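Side-chain contacts in iron-containing superoxide dismutase B2 (Trypanosoma brucei, PDB 3ESF), which probably detoxifies superoxide radicals formed in the cell, converting them to hydrogen peroxide and oxygen at an iron centre: residues 32-35 and 36-39; 186-189 and 190-193. The protein carries 1 engineered substitution. All blocks are in the same frame, centred on the assembly; numbering follows the deposited sequence.

Contact 1: 32-35 and 36-39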
ATOM      1  N   HIS A  32      11.487  -7.336   1.579  1.00 19.41           N
ATOM      2  CA  HIS A  32      10.094  -7.680   1.295  1.00 19.41           C
ATOM      3  C   HIS A  32       9.893  -9.084   0.767  1.00 19.85           C
ATOM      4  O   HIS A  32       9.157  -9.856   1.386  1.00 20.09           O
ATOM      5  CB  HIS A  32       9.393  -6.636   0.400  1.00 19.67           C
ATOM      6  CG  HIS A  32       9.391  -5.268   1.004  1.00 19.21           C
ATOM      7  ND1 HIS A  32       8.479  -4.892   1.966  1.00 16.11           N
ATOM      8  CD2 HIS A  32      10.248  -4.227   0.865  1.00 18.73           C
ATOM      9  CE1 HIS A  32       8.740  -3.656   2.355  1.00 19.26           C
ATOM     10  NE2 HIS A  32       9.816  -3.233   1.714  1.00 18.98           N
ATOM     11  N   HIS A  33      10.545  -9.410  -0.348  1.00 19.96           N
ATOM     12  CA  HIS A  33      10.346 -10.690  -1.042  1.00 19.89           C
ATOM     13  C   HIS A  33      10.807 -11.850  -0.141  1.00 20.16           C
ATOM     14  O   HIS A  33      10.022 -12.775   0.139  1.00 20.18           O
ATOM     15  CB  HIS A  33      11.033 -10.684  -2.439  1.00 19.21           C
ATOM     16  CG  HIS A  33      10.651 -11.842  -3.329  1.00 18.46           C
ATOM     17  ND1 HIS A  33      11.241 -12.068  -4.553  1.00 18.95           N
ATOM     18  CD2 HIS A  33       9.765 -12.856  -3.152  1.00 16.71           C
ATOM     19  CE1 HIS A  33      10.733 -13.164  -5.095  1.00 18.56           C
ATOM     20  NE2 HIS A  33       9.829 -13.657  -4.262  1.00 18.26           N
ATOM     21  N   MET A  34      12.046 -11.785   0.344  1.00 20.15           N
ATOM     22  CA  MET A  34      12.535 -12.811   1.271  1.00 21.02           C
ATOM     23  C   MET A  34      11.792 -12.841   2.606  1.00 19.91           C
ATOM     24  O   MET A  34      11.680 -13.886   3.206  1.00 19.21           O
ATOM     25  CB  MET A  34      14.051 -12.701   1.532  1.00 21.47           C
ATOM     26  CG  MET A  34      14.941 -13.584   0.627  1.00 25.91           C
ATOM     27  SD  MET A  34      14.679 -15.399   0.586  1.00 31.80           S
ATOM     28  CE  MET A  34      14.288 -15.742   2.286  1.00 31.26           C
ATOM     29  N   GLY A  35      11.294 -11.691   3.049  1.00 19.91           N
ATOM     30  CA  GLY A  35      10.451 -11.629   4.248  1.00 19.75           C
ATOM     31  C   GLY A  35       9.230 -12.530   4.196  1.00 20.11           C
ATOM     32  O   GLY A  35       8.869 -13.156   5.214  1.00 20.88           O
ATOM     33  N   TYR A  36       8.578 -12.604   3.040  1.00 19.79           N
ATOM     34  CA  TYR A  36       7.431 -13.502   2.856  1.00 19.70           C
ATOM     35  C   TYR A  36       7.835 -14.964   3.005  1.00 19.54           C
ATOM     36  O   TYR A  36       7.119 -15.747   3.624  1.00 18.90           O
ATOM     37  CB  TYR A  36       6.746 -13.280   1.491  1.00 20.49           C
ATOM     38  CG  TYR A  36       6.179 -11.878   1.281  1.00 20.42           C
ATOM     39  CD1 TYR A  36       5.193 -11.370   2.131  1.00 21.24           C
ATOM     40  CD2 TYR A  36       6.620 -11.071   0.224  1.00 21.38           C
ATOM     41  CE1 TYR A  36       4.671 -10.075   1.956  1.00 20.56           C
ATOM     42  CE2 TYR A  36       6.094  -9.773   0.032  1.00 22.37           C
ATOM     43  CZ  TYR A  36       5.113  -9.292   0.910  1.00 22.58           C
ATOM     44  OH  TYR A  36       4.587  -8.029   0.737  1.00 24.33           O
ATOM     45  N   VAL A  37       8.975 -15.327   2.411  1.00 19.19           N
ATOM     46  CA  VAL A  37       9.534 -16.688   2.509  1.00 18.32           C
ATOM     47  C   VAL A  37       9.782 -17.069   3.971  1.00 18.89           C
ATOM     48  O   VAL A  37       9.419 -18.173   4.425  1.00 18.04           O
ATOM     49  CB  VAL A  37      10.862 -16.820   1.730  1.00 18.71           C
ATOM     50  CG1 VAL A  37      11.437 -18.249   1.844  1.00 16.65           C
ATOM     51  CG2 VAL A  37      10.669 -16.424   0.268  1.00 18.23           C
ATOM     52  N   THR A  38      10.417 -16.146   4.687  1.00 19.00           N
ATOM     53  CA  THR A  38      10.695 -16.286   6.094  1.00 20.17           C
ATOM     54  C   THR A  38       9.417 -16.568   6.884  1.00 19.87           C
ATOM     55  O   THR A  38       9.368 -17.518   7.647  1.00 20.03           O
ATOM     56  CB  THR A  38      11.413 -15.046   6.620  1.00 20.15           C
ATOM     57  OG1 THR A  38      12.694 -14.962   5.972  1.00 22.26           O
ATOM     58  CG2 THR A  38      11.584 -15.122   8.136  1.00 21.61           C
ATOM     59  N   LYS A  39       8.389 -15.754   6.671  1.00 20.32           N
ATOM     60  CA  LYS A  39       7.131 -15.923   7.374  1.00 20.92           C
ATOM     61  C   LYS A  39       6.440 -17.223   6.984  1.00 20.19           C
ATOM     62  O   LYS A  39       5.860 -17.878   7.829  1.00 20.22           O
ATOM     63  CB  LYS A  39       6.207 -14.732   7.128  1.00 21.56           C
ATOM     64  CG  LYS A  39       6.651 -13.439   7.806  1.00 23.62           C
ATOM     65  CD  LYS A  39       5.517 -12.464   7.896  1.00 29.10           C
ATOM     66  CE  LYS A  39       6.074 -11.034   8.004  1.00 34.35           C
ATOM     67  NZ  LYS A  39       4.999  -9.986   8.175  1.00 37.43           N
TER
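M34 and V37 make the apolar part of this contact, one turn apart on helix 22-45. The M34 chain bends at chi2 (-57°) and chi3 (-37°). These bends carry the methyl onward along the helix, and M34 CE comes to 3.6 Å from V37 CB. The two side chains cross obliquely.

The Y36 ring meets backbone. Its CG stands anti to the carbonyl carbon (chi1 -61°), which turns the ring back toward the preceding turn. Y36 CD2 lies 3.0 Å from H32 O, an oblique approach to the ring.

Helical hydrogen bonds join the turns. T38 N gives a nearly straight one to M34 O at 3.0 Å. K39 N reaches G35 O at the same length, 3.0 Å. Y36 N bonds to H32 O at 3.3 Å and weakly to H33 O. T38 OG1 stands 3.1 Å from M34 O, but that proton has another acceptor within reach. The base of the K39 chain passes G35 O, with K39 CG at 3.4 Å.

The H32 ring stacks on the iron ligand H165, and H32 NE2 bonds to Y168 OH of the second subunit. H33 bonds through ND1 to W80 and its ring meets the iron ligand H76, while Y36 OH is hydrogen-bonded to Q72, consistent with the second shell of iron superoxide dismutases. Helix 22-45 thus packs on helix 64-81, its partner in the alpha-hairpin domain, with Y36 and K39 against L69.

Contact 2: 186-189 and 190-193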
ATOM      1  N   VAL A 186      10.779  -3.794 -19.376  1.00 19.11           N
ATOM      2  CA  VAL A 186       9.821  -4.877 -19.625  1.00 19.12           C
ATOM      3  C   VAL A 186      10.466  -6.002 -20.484  1.00 19.07           C
ATOM      4  O   VAL A 186      11.049  -5.748 -21.543  1.00 18.40           O
ATOM      5  CB  VAL A 186       8.469  -4.361 -20.219  1.00 19.58           C
ATOM      6  CG1 VAL A 186       8.678  -3.673 -21.579  1.00 17.84           C
ATOM      7  CG2 VAL A 186       7.446  -5.494 -20.325  1.00 19.16           C
ATOM      8  N   ASN A 187      10.363  -7.229 -19.986  1.00 19.24           N
ATOM      9  CA  ASN A 187      11.021  -8.393 -20.580  1.00 18.93           C
ATOM     10  C   ASN A 187      10.070  -9.158 -21.512  1.00 19.19           C
ATOM     11  O   ASN A 187       9.286  -9.993 -21.048  1.00 18.59           O
ATOM     12  CB  ASN A 187      11.563  -9.298 -19.454  1.00 18.23           C
ATOM     13  CG  ASN A 187      12.417 -10.444 -19.960  1.00 17.55           C
ATOM     14  OD1 ASN A 187      12.666 -10.557 -21.140  1.00 16.78           O
ATOM     15  ND2 ASN A 187      12.867 -11.299 -19.055  1.00 18.29           N
ATOM     16  N   TRP A 188      10.162  -8.868 -22.818  1.00 19.35           N
ATOM     17  CA  TRP A 188       9.327  -9.518 -23.841  1.00 19.64           C
ATOM     18  C   TRP A 188       9.703 -10.986 -24.114  1.00 20.38           C
ATOM     19  O   TRP A 188       8.866 -11.758 -24.606  1.00 20.20           O
ATOM     20  CB  TRP A 188       9.296  -8.702 -25.148  1.00 19.41           C
ATOM     21  CG  TRP A 188       8.761  -7.308 -24.958  1.00 18.48           C
ATOM     22  CD1 TRP A 188       9.438  -6.144 -25.144  1.00 19.51           C
ATOM     23  CD2 TRP A 188       7.445  -6.932 -24.500  1.00 18.98           C
ATOM     24  NE1 TRP A 188       8.627  -5.070 -24.846  1.00 18.31           N
ATOM     25  CE2 TRP A 188       7.398  -5.530 -24.463  1.00 18.93           C
ATOM     26  CE3 TRP A 188       6.305  -7.650 -24.123  1.00 19.16           C
ATOM     27  CZ2 TRP A 188       6.252  -4.827 -24.063  1.00 20.44           C
ATOM     28  CZ3 TRP A 188       5.159  -6.947 -23.745  1.00 19.13           C
ATOM     29  CH2 TRP A 188       5.148  -5.559 -23.706  1.00 19.32           C
ATOM     30  N   ASP A 189      10.956 -11.356 -23.834  1.00 20.90           N
ATOM     31  CA  ASP A 189      11.403 -12.770 -23.899  1.00 21.63           C
ATOM     32  C   ASP A 189      10.580 -13.644 -22.940  1.00 21.16           C
ATOM     33  O   ASP A 189      10.054 -14.682 -23.343  1.00 21.17           O
ATOM     34  CB  ASP A 189      12.906 -12.925 -23.569  1.00 21.99           C
ATOM     35  CG  ASP A 189      13.820 -12.041 -24.424  1.00 25.36           C
ATOM     36  OD1 ASP A 189      13.309 -11.227 -25.247  1.00 28.39           O
ATOM     37  OD2 ASP A 189      15.074 -12.178 -24.279  1.00 28.13           O
ATOM     38  N   HIS A 190      10.492 -13.206 -21.685  1.00 20.69           N
ATOM     39  CA  HIS A 190       9.690 -13.858 -20.642  1.00 20.91           C
ATOM     40  C   HIS A 190       8.202 -13.853 -20.985  1.00 20.53           C
ATOM     41  O   HIS A 190       7.540 -14.874 -20.853  1.00 20.35           O
ATOM     42  CB  HIS A 190       9.922 -13.180 -19.289  1.00 21.30           C
ATOM     43  CG  HIS A 190       9.026 -13.693 -18.199  1.00 22.90           C
ATOM     44  ND1 HIS A 190       7.922 -13.001 -17.747  1.00 25.16           N
ATOM     45  CD2 HIS A 190       9.068 -14.843 -17.487  1.00 24.07           C
ATOM     46  CE1 HIS A 190       7.328 -13.703 -16.798  1.00 26.11           C
ATOM     47  NE2 HIS A 190       8.006 -14.826 -16.624  1.00 26.06           N
ATOM     48  N   ALA A 191       7.699 -12.706 -21.429  1.00 20.04           N
ATOM     49  CA  ALA A 191       6.297 -12.562 -21.799  1.00 20.36           C
ATOM     50  C   ALA A 191       5.908 -13.515 -22.949  1.00 20.65           C
ATOM     51  O   ALA A 191       4.875 -14.187 -22.883  1.00 20.15           O
ATOM     52  CB  ALA A 191       5.997 -11.106 -22.159  1.00 20.37           C
ATOM     53  N   GLU A 192       6.748 -13.567 -23.985  1.00 20.46           N
ATOM     54  CA  GLU A 192       6.554 -14.472 -25.127  1.00 21.59           C
ATOM     55  C   GLU A 192       6.521 -15.955 -24.746  1.00 20.44           C
ATOM     56  O   GLU A 192       5.665 -16.698 -25.220  1.00 19.16           O
ATOM     57  CB  GLU A 192       7.655 -14.273 -26.152  1.00 21.51           C
ATOM     58  CG  GLU A 192       7.339 -14.846 -27.498  1.00 24.54           C
ATOM     59  CD  GLU A 192       8.447 -14.546 -28.473  1.00 28.98           C
ATOM     60  OE1 GLU A 192       9.597 -14.986 -28.207  1.00 30.46           O
ATOM     61  OE2 GLU A 192       8.175 -13.857 -29.481  1.00 31.76           O
ATOM     62  N   ASN A 193       7.473 -16.364 -23.910  1.00 20.34           N
ATOM     63  CA  ASN A 193       7.504 -17.716 -23.374  1.00 21.05           C
ATOM     64  C   ASN A 193       6.266 -18.061 -22.506  1.00 20.87           C
ATOM     65  O   ASN A 193       5.723 -19.164 -22.621  1.00 20.88           O
ATOM     66  CB  ASN A 193       8.822 -17.981 -22.627  1.00 21.36           C
ATOM     67  CG  ASN A 193      10.040 -18.172 -23.579  1.00 23.93           C
ATOM     68  OD1 ASN A 193       9.932 -18.245 -24.833  1.00 23.59           O
ATOM     69  ND2 ASN A 193      11.218 -18.275 -22.962  1.00 26.64           N
TER
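The W188 indole and the A191 methyl meet at the start of helix 188-196. W188 CE3 lies 4.0 Å from A191 CB, and the methyl approaches the ring obliquely. On one face of the W188 indole sits V186 CG2, 3.9 Å above the plane and offset toward the rim. At the ring nitrogen, NE1 bonds to G89 O. The second pair with flat groups is N187 and H190. Their side chains cross at about a right angle, with amide and imidazole planes 37° apart. The amide touches the root of the histidine rather than its ring: N187 ND2 is 3.5 Å from H190 CB.

N187 is the N-cap residue. Its CG lies anti to the backbone N (chi1 -173°), which brings OD1 to the N-H groups of the first turn. N187 OD1 accepts weakly from H190 N, long at 3.5 Å but nearly straight. N187 OD1 also accepts weakly from D189 N at 3.3 Å, with a more bent geometry. N187 ND2 bonds to E81 O, a second grip that helps fix the rotation of the amide, while the H190 ring meets F78 edge-to-face.

Regular helical bonds follow. A191 N bonds to N187 O, E192 N to W188 O at 2.9 Å, and N193 N to D189 O. The E192 donor stands above the carbonyl plane of W188. On the indole side, A191 and W188 both pack on L158 of strand 154-161 and on L95 of helix 93-103.

One long cap bond and one bent one serve N-H groups in the first turn. D189 follows the cap by two residues, where a carboxylate would probably be favoured by the helix N terminus. D189 OD1 is 6.1 Å from E192 OE1, so any repulsion between the two acids is probably mild.

In the fold
From the N terminus, contact 1 comes first, within helix 22-45 of the alpha-hairpin domain. Contact 2 follows far along the chain, at the start of helix 188-196 in the C-terminal domain. Each joins neighbouring turns of one helix and closes no long loop. They are in series, and neither nests in nor crosses the other. The centres of contact 1 and contact 2 are about 25 Å apart. They lie on opposite sides of the chain's centre. Contact 1 faces helix 64-81, the iron site and the second subunit. Contact 2 joins the last helix to strand 154-161, helix 93-103, the C-terminal end of helix 64-81 and the chain that follows it.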